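PDB 2OWN: putative Oleoyl-[acyl-carrier protein] thioesterase from Lactobacillus plantarum, which probably hydrolyses the thioester linking oleate or a related fatty acyl chain to acyl carrier protein, releasing the free fatty acid. Local coordinates for residues T195-H200 and I252-L257; I70-M75 and V203-R208; Y215-T220 and I240-E245. One frame throughout, in Å; residues are numbered along the deposited sequence.

Interaction 1 of 3, residues T195-H200 and I252-L257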
loop_
_atom_site.group_PDB
_atom_site.type_symbol
_atom_site.label_atom_id
_atom_site.label_comp_id
_atom_site.label_asym_id
_atom_site.label_seq_id
_atom_site.Cartn_x
_atom_site.Cartn_y
_atom_site.Cartn_z
ATOM N N THR B 195 -6.862 -6.699 18.816
ATOM C CA THR B 195 -6.730 -6.547 20.297
ATOM C C THR B 195 -5.250 -6.623 20.752
ATOM O O THR B 195 -4.871 -5.947 21.712
ATOM C CB THR B 195 -7.576 -7.559 21.108
ATOM O OG1 THR B 195 -7.228 -8.895 20.733
ATOM C CG2 THR B 195 -9.067 -7.328 20.877
ATOM N N PHE B 196 -4.445 -7.450 20.066
ATOM C CA PHE B 196 -2.999 -7.551 20.311
ATOM C C PHE B 196 -2.293 -6.332 19.683
ATOM O O PHE B 196 -1.504 -5.664 20.351
ATOM C CB PHE B 196 -2.396 -8.852 19.748
ATOM C CG PHE B 196 -0.915 -8.977 19.977
ATOM C CD1 PHE B 196 -0.000 -8.454 19.034
ATOM C CD2 PHE B 196 -0.421 -9.571 21.147
ATOM C CE1 PHE B 196 1.396 -8.525 19.253
ATOM C CE2 PHE B 196 0.993 -9.666 21.388
ATOM C CZ PHE B 196 1.903 -9.144 20.434
ATOM N N LEU B 197 -2.546 -6.106 18.388
ATOM C CA LEU B 197 -1.902 -5.013 17.600
ATOM C C LEU B 197 -2.121 -3.606 18.144
ATOM O O LEU B 197 -1.197 -2.791 18.091
ATOM C CB LEU B 197 -2.320 -5.077 16.116
ATOM C CG LEU B 197 -1.931 -6.350 15.345
ATOM C CD1 LEU B 197 -2.581 -6.349 13.965
ATOM C CD2 LEU B 197 -0.420 -6.491 15.246
ATOM N N LEU B 198 -3.327 -3.347 18.661
ATOM C CA LEU B 198 -3.680 -2.041 19.257
ATOM C C LEU B 198 -3.046 -1.754 20.634
ATOM O O LEU B 198 -3.135 -0.608 21.078
ATOM C CB LEU B 198 -5.213 -1.839 19.294
ATOM C CG LEU B 198 -5.876 -1.675 17.914
ATOM C CD1 LEU B 198 -7.401 -1.797 18.036
ATOM C CD2 LEU B 198 -5.463 -0.354 17.212
ATOM N N GLN B 199 -2.427 -2.747 21.298
ATOM C CA GLN B 199 -1.752 -2.531 22.602
ATOM C C GLN B 199 -0.289 -3.047 22.627
ATOM O O GLN B 199 0.248 -3.386 23.690
ATOM C CB GLN B 199 -2.634 -3.103 23.718
ATOM C CG GLN B 199 -2.335 -2.512 25.113
ATOM C CD GLN B 199 -3.352 -2.813 26.176
ATOM O OE1 GLN B 199 -4.397 -3.440 25.940
ATOM N NE2 GLN B 199 -3.041 -2.362 27.387
ATOM N N HIS B 200 0.358 -3.056 21.455
ATOM C CA HIS B 200 1.755 -3.485 21.271
ATOM C C HIS B 200 2.459 -2.676 20.176
ATOM O O HIS B 200 1.864 -2.434 19.123
ATOM C CB HIS B 200 1.862 -4.993 20.975
ATOM C CG HIS B 200 1.489 -5.859 22.133
ATOM N ND1 HIS B 200 0.197 -6.279 22.358
ATOM C CD2 HIS B 200 2.225 -6.336 23.163
ATOM C CE1 HIS B 200 0.154 -6.982 23.473
ATOM N NE2 HIS B 200 1.372 -7.033 23.982
ATOM N N ILE B 252 9.171 -11.575 15.964
ATOM C CA ILE B 252 8.973 -10.155 16.278
ATOM C C ILE B 252 8.946 -9.961 17.795
ATOM O O ILE B 252 8.273 -10.724 18.497
ATOM C CB ILE B 252 7.663 -9.580 15.659
ATOM C CG1 ILE B 252 7.604 -9.807 14.143
ATOM C CG2 ILE B 252 7.513 -8.067 15.962
ATOM C CD1 ILE B 252 6.300 -9.347 13.497
ATOM N N GLN B 253 9.685 -8.955 18.271
ATOM C CA GLN B 253 9.726 -8.559 19.674
ATOM C C GLN B 253 8.858 -7.296 19.745
ATOM O O GLN B 253 9.037 -6.367 18.929
ATOM C CB GLN B 253 11.159 -8.308 20.151
ATOM C CG GLN B 253 12.137 -9.495 19.920
ATOM C CD GLN B 253 11.755 -10.795 20.639
ATOM O OE1 GLN B 253 10.923 -10.809 21.545
ATOM N NE2 GLN B 253 12.400 -11.890 20.250
ATOM N N TRP B 254 7.914 -7.282 20.695
ATOM C CA TRP B 254 6.966 -6.183 20.906
ATOM C C TRP B 254 7.013 -5.635 22.314
ATOM O O TRP B 254 7.304 -6.396 23.221
ATOM C CB TRP B 254 5.535 -6.686 20.726
ATOM C CG TRP B 254 5.196 -7.304 19.439
ATOM C CD1 TRP B 254 5.421 -8.592 19.084
ATOM C CD2 TRP B 254 4.483 -6.700 18.350
ATOM N NE1 TRP B 254 4.923 -8.829 17.834
ATOM C CE2 TRP B 254 4.358 -7.691 17.341
ATOM C CE3 TRP B 254 3.960 -5.411 18.111
ATOM C CZ2 TRP B 254 3.701 -7.454 16.103
ATOM C CZ3 TRP B 254 3.313 -5.153 16.874
ATOM C CH2 TRP B 254 3.190 -6.184 15.881
ATOM N N ARG B 255 6.668 -4.352 22.482
ATOM C CA ARG B 255 6.585 -3.696 23.799
ATOM C C ARG B 255 5.090 -3.592 24.111
ATOM O O ARG B 255 4.348 -3.039 23.304
ATOM C CB ARG B 255 7.207 -2.299 23.816
ATOM C CG ARG B 255 7.289 -1.696 25.226
ATOM C CD ARG B 255 7.975 -0.342 25.288
ATOM N NE ARG B 255 7.195 0.740 24.671
ATOM C CZ ARG B 255 7.249 1.168 23.397
ATOM N NH1 ARG B 255 8.054 0.610 22.468
ATOM N NH2 ARG B 255 6.454 2.188 23.033
ATOM N N THR B 256 4.671 -4.096 25.272
ATOM C CA THR B 256 3.266 -4.050 25.718
ATOM C C THR B 256 2.983 -2.631 26.222
ATOM O O THR B 256 3.695 -2.136 27.107
ATOM C CB THR B 256 2.977 -5.100 26.791
ATOM O OG1 THR B 256 3.291 -6.391 26.256
ATOM C CG2 THR B 256 1.500 -5.081 27.248
ATOM N N LEU B 257 1.965 -1.991 25.636
ATOM C CA LEU B 257 1.563 -0.632 25.994
ATOM C C LEU B 257 0.661 -0.665 27.243
ATOM O O LEU B 257 -0.083 -1.655 27.419
ATOM C CB LEU B 257 0.841 0.057 24.828
ATOM C CG LEU B 257 1.618 0.150 23.506
ATOM C CD1 LEU B 257 0.734 0.740 22.419
ATOM C CD2 LEU B 257 2.927 0.954 23.629
#

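Interaction 2 of 3, residues I70-M75 and V203-R208. With SO4 (sulfate ion), chain O.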
loop_
_atom_site.group_PDB
_atom_site.type_symbol
_atom_site.label_atom_id
_atom_site.label_comp_id
_atom_site.label_asym_id
_atom_site.label_seq_id
_atom_site.Cartn_x
_atom_site.Cartn_y
_atom_site.Cartn_z
ATOM N N ILE B 70 15.802 -6.129 11.967
ATOM C CA ILE B 70 15.292 -4.749 12.124
ATOM C C ILE B 70 15.247 -4.391 13.610
ATOM O O ILE B 70 14.638 -5.134 14.370
ATOM C CB ILE B 70 13.865 -4.597 11.517
ATOM C CG1 ILE B 70 13.771 -5.182 10.089
ATOM C CG2 ILE B 70 13.406 -3.121 11.541
ATOM C CD1 ILE B 70 12.386 -5.145 9.500
ATOM N N ASP B 71 15.914 -3.295 13.995
ATOM C CA ASP B 71 15.961 -2.760 15.363
ATOM C C ASP B 71 15.085 -1.512 15.300
ATOM O O ASP B 71 15.483 -0.546 14.666
ATOM C CB ASP B 71 17.414 -2.441 15.764
ATOM C CG ASP B 71 17.564 -1.875 17.190
ATOM O OD1 ASP B 71 16.612 -1.863 17.998
ATOM O OD2 ASP B 71 18.696 -1.454 17.520
ATOM N N ILE B 72 13.920 -1.536 15.959
ATOM C CA ILE B 72 12.955 -0.419 15.948
ATOM C C ILE B 72 12.913 0.357 17.279
ATOM O O ILE B 72 12.544 -0.214 18.303
ATOM C CB ILE B 72 11.517 -0.926 15.571
ATOM C CG1 ILE B 72 11.534 -1.655 14.214
ATOM C CG2 ILE B 72 10.504 0.238 15.533
ATOM C CD1 ILE B 72 10.229 -2.247 13.806
ATOM N N THR B 73 13.307 1.643 17.239
ATOM C CA THR B 73 13.243 2.578 18.390
ATOM C C THR B 73 11.772 3.037 18.425
ATOM O O THR B 73 11.117 2.975 19.470
ATOM C CB THR B 73 14.234 3.747 18.258
ATOM O OG1 THR B 73 15.569 3.222 18.232
ATOM C CG2 THR B 73 14.107 4.729 19.422
ATOM N N ARG B 74 11.300 3.558 17.293
ATOM C CA ARG B 74 9.874 3.911 17.097
ATOM C C ARG B 74 9.569 3.940 15.602
ATOM O O ARG B 74 10.447 4.314 14.817
ATOM C CB ARG B 74 9.429 5.219 17.766
ATOM C CG ARG B 74 9.891 6.540 17.154
ATOM C CD ARG B 74 9.182 7.674 17.821
ATOM N NE ARG B 74 9.540 8.943 17.201
ATOM C CZ ARG B 74 8.990 9.483 16.105
ATOM N NH1 ARG B 74 8.033 8.862 15.394
ATOM N NH2 ARG B 74 9.445 10.673 15.688
HETATM N N MSE B 75 8.345 3.569 15.226
HETATM C CA MSE B 75 7.930 3.578 13.822
HETATM C C MSE B 75 7.634 5.010 13.387
HETATM O O MSE B 75 7.210 5.819 14.234
HETATM C CB MSE B 75 6.699 2.693 13.568
HETATM C CG MSE B 75 6.964 1.222 13.835
HETATM SE SE MSE B 75 8.269 0.482 12.583
HETATM C CE MSE B 75 7.132 0.171 11.050
ATOM N N VAL B 203 9.477 -3.532 18.509
ATOM C CA VAL B 203 10.802 -3.356 19.114
ATOM C C VAL B 203 11.870 -3.948 18.180
ATOM O O VAL B 203 12.879 -3.280 17.908
ATOM C CB VAL B 203 10.886 -3.985 20.541
ATOM C CG1 VAL B 203 12.275 -3.836 21.159
ATOM C CG2 VAL B 203 9.858 -3.342 21.453
ATOM N N HIS B 204 11.658 -5.192 17.724
ATOM C CA HIS B 204 12.601 -5.897 16.851
ATOM C C HIS B 204 11.905 -6.885 15.902
ATOM O O HIS B 204 10.834 -7.391 16.240
ATOM C CB HIS B 204 13.602 -6.639 17.749
ATOM C CG HIS B 204 14.917 -6.916 17.104
ATOM N ND1 HIS B 204 15.168 -8.025 16.325
ATOM C CD2 HIS B 204 16.073 -6.215 17.150
ATOM C CE1 HIS B 204 16.423 -7.977 15.906
ATOM N NE2 HIS B 204 16.989 -6.893 16.394
ATOM N N VAL B 205 12.495 -7.116 14.722
ATOM C CA VAL B 205 11.990 -8.068 13.708
ATOM C C VAL B 205 13.154 -8.819 13.015
ATOM O O VAL B 205 14.113 -8.175 12.593
ATOM C CB VAL B 205 11.140 -7.377 12.593
ATOM C CG1 VAL B 205 10.562 -8.408 11.617
ATOM C CG2 VAL B 205 9.991 -6.526 13.178
ATOM N N ASP B 206 13.062 -10.157 12.950
ATOM C CA ASP B 206 14.009 -11.042 12.234
ATOM C C ASP B 206 13.233 -11.726 11.139
ATOM O O ASP B 206 12.149 -12.214 11.426
ATOM C CB ASP B 206 14.568 -12.145 13.114
ATOM C CG ASP B 206 15.418 -11.639 14.224
ATOM O OD1 ASP B 206 16.082 -10.589 14.079
ATOM O OD2 ASP B 206 15.471 -12.372 15.222
ATOM N N VAL B 207 13.771 -11.771 9.916
ATOM C CA VAL B 207 13.111 -12.428 8.771
ATOM C C VAL B 207 14.102 -13.332 8.035
ATOM O O VAL B 207 15.254 -12.954 7.881
ATOM C CB VAL B 207 12.543 -11.404 7.744
ATOM C CG1 VAL B 207 11.678 -12.109 6.693
ATOM C CG2 VAL B 207 11.704 -10.332 8.425
ATOM N N ARG B 208 13.640 -14.518 7.627
ATOM C CA ARG B 208 14.396 -15.493 6.818
ATOM C C ARG B 208 13.481 -15.882 5.657
ATOM O O ARG B 208 12.375 -16.348 5.926
ATOM C CB ARG B 208 14.775 -16.737 7.625
ATOM C CG ARG B 208 15.850 -16.541 8.683
ATOM C CD ARG B 208 17.214 -16.362 8.071
ATOM N NE ARG B 208 18.271 -16.242 9.085
ATOM C CZ ARG B 208 18.634 -15.123 9.734
ATOM N NH1 ARG B 208 18.039 -13.936 9.529
ATOM N NH2 ARG B 208 19.624 -15.187 10.631
HETATM S S SO4 O . 22.171 -18.211 8.830
HETATM O O1 SO4 O . 21.850 -17.648 10.129
HETATM O O2 SO4 O . 20.929 -18.597 8.167
HETATM O O3 SO4 O . 22.873 -17.202 8.043
HETATM O O4 SO4 O . 23.041 -19.373 8.979
HETATM O O HOH W 1 14.522 -1.831 19.658
#

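Interaction 3 of 3, residues Y215-T220 and I240-E245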
loop_
_atom_site.group_PDB
_atom_site.type_symbol
_atom_site.label_atom_id
_atom_site.label_comp_id
_atom_site.label_asym_id
_atom_site.label_seq_id
_atom_site.Cartn_x
_atom_site.Cartn_y
_atom_site.Cartn_z
ATOM N N TYR B 215 2.147 -15.809 -7.869
ATOM C CA TYR B 215 0.748 -15.409 -8.144
ATOM C C TYR B 215 -0.112 -16.669 -8.317
ATOM O O TYR B 215 0.339 -17.651 -8.931
ATOM C CB TYR B 215 0.668 -14.495 -9.387
ATOM C CG TYR B 215 -0.726 -14.135 -9.868
ATOM C CD1 TYR B 215 -1.486 -13.118 -9.234
ATOM C CD2 TYR B 215 -1.290 -14.795 -10.989
ATOM C CE1 TYR B 215 -2.806 -12.778 -9.704
ATOM C CE2 TYR B 215 -2.597 -14.465 -11.468
ATOM C CZ TYR B 215 -3.343 -13.458 -10.824
ATOM O OH TYR B 215 -4.592 -13.166 -11.303
ATOM N N GLY B 216 -1.318 -16.639 -7.738
ATOM C CA GLY B 216 -2.251 -17.779 -7.764
ATOM C C GLY B 216 -2.130 -18.765 -6.600
ATOM O O GLY B 216 -3.065 -19.549 -6.390
ATOM N N GLN B 217 -1.004 -18.749 -5.864
ATOM C CA GLN B 217 -0.781 -19.629 -4.707
ATOM C C GLN B 217 -1.492 -19.070 -3.472
ATOM O O GLN B 217 -1.634 -17.840 -3.325
ATOM C CB GLN B 217 0.714 -19.804 -4.384
ATOM C CG GLN B 217 1.519 -20.529 -5.459
ATOM C CD GLN B 217 2.999 -20.697 -5.099
ATOM O OE1 GLN B 217 3.632 -19.794 -4.549
ATOM N NE2 GLN B 217 3.561 -21.843 -5.452
ATOM N N THR B 218 -1.945 -19.988 -2.614
ATOM C CA THR B 218 -2.610 -19.678 -1.353
ATOM C C THR B 218 -1.559 -19.987 -0.285
ATOM O O THR B 218 -1.106 -21.140 -0.188
ATOM C CB THR B 218 -3.869 -20.537 -1.113
ATOM O OG1 THR B 218 -4.767 -20.401 -2.222
ATOM C CG2 THR B 218 -4.581 -20.113 0.186
ATOM N N VAL B 219 -1.134 -18.949 0.449
ATOM C CA VAL B 219 -0.159 -19.080 1.545
ATOM C C VAL B 219 -0.934 -19.314 2.862
ATOM O O VAL B 219 -2.073 -18.846 3.005
ATOM C CB VAL B 219 0.831 -17.866 1.672
ATOM C CG1 VAL B 219 1.469 -17.561 0.324
ATOM C CG2 VAL B 219 0.175 -16.621 2.196
ATOM N N THR B 220 -0.312 -20.051 3.784
ATOM C CA THR B 220 -0.854 -20.359 5.112
ATOM C C THR B 220 0.089 -19.663 6.099
ATOM O O THR B 220 1.275 -20.004 6.151
ATOM C CB THR B 220 -0.920 -21.876 5.360
ATOM O OG1 THR B 220 -1.668 -22.496 4.308
ATOM C CG2 THR B 220 -1.588 -22.188 6.699
ATOM N N ILE B 240 5.231 -18.524 7.289
ATOM C CA ILE B 240 4.440 -18.422 6.057
ATOM C C ILE B 240 4.871 -19.652 5.240
ATOM O O ILE B 240 6.078 -19.852 5.023
ATOM C CB ILE B 240 4.689 -17.138 5.241
ATOM C CG1 ILE B 240 4.454 -15.866 6.070
ATOM C CG2 ILE B 240 3.797 -17.105 3.980
ATOM C CD1 ILE B 240 3.030 -15.667 6.574
ATOM N N GLU B 241 3.896 -20.468 4.827
ATOM C CA GLU B 241 4.117 -21.662 4.000
ATOM C C GLU B 241 3.103 -21.760 2.847
ATOM O O GLU B 241 2.030 -21.163 2.926
ATOM C CB GLU B 241 4.080 -22.934 4.861
ATOM C CG GLU B 241 2.770 -23.187 5.605
ATOM C CD GLU B 241 2.766 -24.439 6.467
ATOM O OE1 GLU B 241 3.791 -25.153 6.585
ATOM O OE2 GLU B 241 1.693 -24.717 7.033
ATOM N N VAL B 242 3.471 -22.511 1.801
ATOM C CA VAL B 242 2.633 -22.763 0.606
ATOM C C VAL B 242 2.571 -24.289 0.363
ATOM O O VAL B 242 3.402 -24.838 -0.372
ATOM C CB VAL B 242 3.128 -21.967 -0.633
ATOM C CG1 VAL B 242 2.268 -22.253 -1.864
ATOM C CG2 VAL B 242 3.099 -20.479 -0.344
ATOM N N ASP B 243 1.608 -24.941 1.034
ATOM C CA ASP B 243 1.335 -26.397 0.954
ATOM C C ASP B 243 2.506 -27.277 1.462
ATOM O O ASP B 243 3.135 -28.008 0.679
ATOM C CB ASP B 243 0.885 -26.787 -0.473
ATOM N N ASP B 244 2.767 -27.183 2.775
ATOM C CA ASP B 244 3.840 -27.923 3.490
ATOM C C ASP B 244 5.264 -27.662 2.914
ATOM O O ASP B 244 6.005 -28.596 2.555
ATOM C CB ASP B 244 3.501 -29.435 3.579
ATOM C CG ASP B 244 2.213 -29.736 4.372
ATOM O OD1 ASP B 244 1.639 -28.850 5.054
ATOM O OD2 ASP B 244 1.786 -30.913 4.324
ATOM N N GLU B 245 5.592 -26.372 2.797
ATOM C CA GLU B 245 6.893 -25.898 2.290
ATOM C C GLU B 245 7.132 -24.497 2.853
ATOM O O GLU B 245 6.326 -23.611 2.574
ATOM C CB GLU B 245 6.903 -25.887 0.759
ATOM C CG GLU B 245 8.278 -25.579 0.129
ATOM C CD GLU B 245 8.279 -25.589 -1.400
ATOM O OE1 GLU B 245 7.312 -25.086 -2.020
ATOM O OE2 GLU B 245 9.283 -26.051 -1.985
HETATM O O HOH W 2 -0.637 -23.173 1.839
#

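Interaction 1 of 3, residues T195-H200 and I252-L257
With CG of F196 swung opposite its backbone N (chi1 180°) and CG of W254 lying beside its own backbone N, two aromatic rings meet where helix 194-197 runs into strand 200-209, against strand 246-256 of the C-terminal hotdog domain. The pair is T-shaped (edge-to-face). F196 sends its CE1 corner over the indole, 3.6 Å from W254 CE2, and the planes stand at 88°. CG2 of I252 lies against the opposite indole face, offset toward the rim, so both faces have a neighbour, and W254 NE1 is hydrogen-bonded to T236 OG1 on the adjoining strand 233-241. L197 adds its CD2 methyl 3.7 Å from W254 CH2; its side chain also packs on F170 of the second subunit.

H200 lays its imidazole over the F196 ring, with ND1 above the ring centre. That same ND1 donates to F196 O at 2.7 Å, keeping the oxygen almost in the imidazole plane and so setting the ring's rotation; Q199 N is a second donor to F196 O, from the other face of the carbonyl. The NE2-CD2 edge of the imidazole sits by T256, its antiparallel non-hydrogen-bonded partner, with H200 NE2 3.0 Å from T256 OG1. The CA-H of H200 also makes a contact with R255 O.

Q199, just ahead of strand 200-209, and L257, just past strand 246-256, are joined by two hydrogen bonds, their side chains running past each other in opposite directions. L257 N donates to Q199 O at 2.9 Å, almost straight at 172°, and the extended glutamine chain brings NE2 above the carbonyl plane of L257, 3.0 Å from its O.

Interaction 2 of 3, residues I70-M75 and V203-R208
I70 and V205 form an antiparallel hydrogen-bonded pair that supplies two of the three backbone bonds. I70 N donates to V205 O at 2.7 Å, and V205 N returns a bond of 2.9 Å to I70 O in the carbonyl plane. Two residues further along each strand, I72 N reaches V203 O at 2.8 Å, coming from above the plane of that carbonyl.

Weaker polar contacts gather on I70 O. The H204 CA-H points at it, and the imidazole folds over it: CG lies opposite the backbone N (chi1 -155°), which places I70 O 3.2 Å above the H204 ring plane and over its centre. D71 pairs with H204 in the non-hydrogen-bonded position, its CA close to CD2 of the imidazole. A water bridges the strands here, 2.7 Å from D71 OD1 and 2.8 Å from V203 O, although the acceptors around it outnumber its protons.

The strands involved, 61-72 and 200-209, come from the N-terminal and C-terminal hotdog domains, so their pairing joins the two halves of the chain edge to edge. On its other side strand 200-209 carries a classic beta bulge, V203 and H204 both facing Q253 of strand 246-256.

Apolar contact falls on the face carrying I70 and V205, whose side chains lie side by side and point the same way; I70 CD1 is 4.0 Å from V205 CB. Helix 31-48 covers this face of the N-terminal strand, with L34 and I35 on I70 and L31 on I72.

At the far end R208, bent at its second torsion, turns a guanidinium edge to a sulfate ion, probably from the crystallisation liquor: R208 NH2 makes a weak bond of 3.4 Å to O1 of the sulfate, and Q67 NE2 is a second donor to the ion.

Interaction 3 of 3, residues Y215-T220 and I240-E245
V219 and V242 are pressed together, CG1 of the first only 3.4 Å from CG2 of the second, tighter than usual for two methyls. The rotamer of V219 (chi1 -51°) sets CG1 opposite the carbonyl carbon, where it meets V242, and leaves CG2 wedged between backbone N and carbonyl carbon. V219 CB meets I240 CG2 at 3.8 Å.

On the other face T220 and E241 run alongside each other. E241 CG also takes the cramped place between N and C (chi1 60°), which brings it 3.9 Å from T220 CB, and the chain extends to where OE2 is hydrogen-bonded to H222 NE2. Two backbone bonds close the pair, T220 N to E241 O at 2.7 Å and E241 N to T220 O at 3.0 Å. A water joins T218 O, T220 OG1 and D243 N.

Q217 crosses V242 at about a right angle, its CD 3.7 Å from V242 CG1, while OE1 accepts a hydrogen bond from K214 N. Cutting the side chain back to an alanine is likely to leave V242 CG1 covered by CB alone on this side and K214 N without its side-chain acceptor.

This is the open end of the hairpin 218-227/233-241: W187 of helix 184-191 packs on V219 and I240, strand 162-167 flanks V219 and T220, and strand 246-256 lies beside I240.

How the interactions relate
Interactions 1 and 2 are neighbours, their centres about 13 Å apart, and they meet at Q253: Q253 N lies 2.8 Å from H204 O and Q253 O 2.9 Å from V203 N, probable hydrogen bonds between strands 246-256 and 200-209. Interaction 3 stands apart, its centre about 27 Å from that of interaction 1 and about 25 Å from that of interaction 2, yet strand 233-241 borders strand 246-256, so the sheet carries on from one to the other. Along the chain it is nested between the segments of interaction 1. Interaction 2 alone bridges the two hotdog domains. Near it the nearest atoms of the D71 side chain and a bound glycerol, probably a crystallisation additive, are about 4 Å apart.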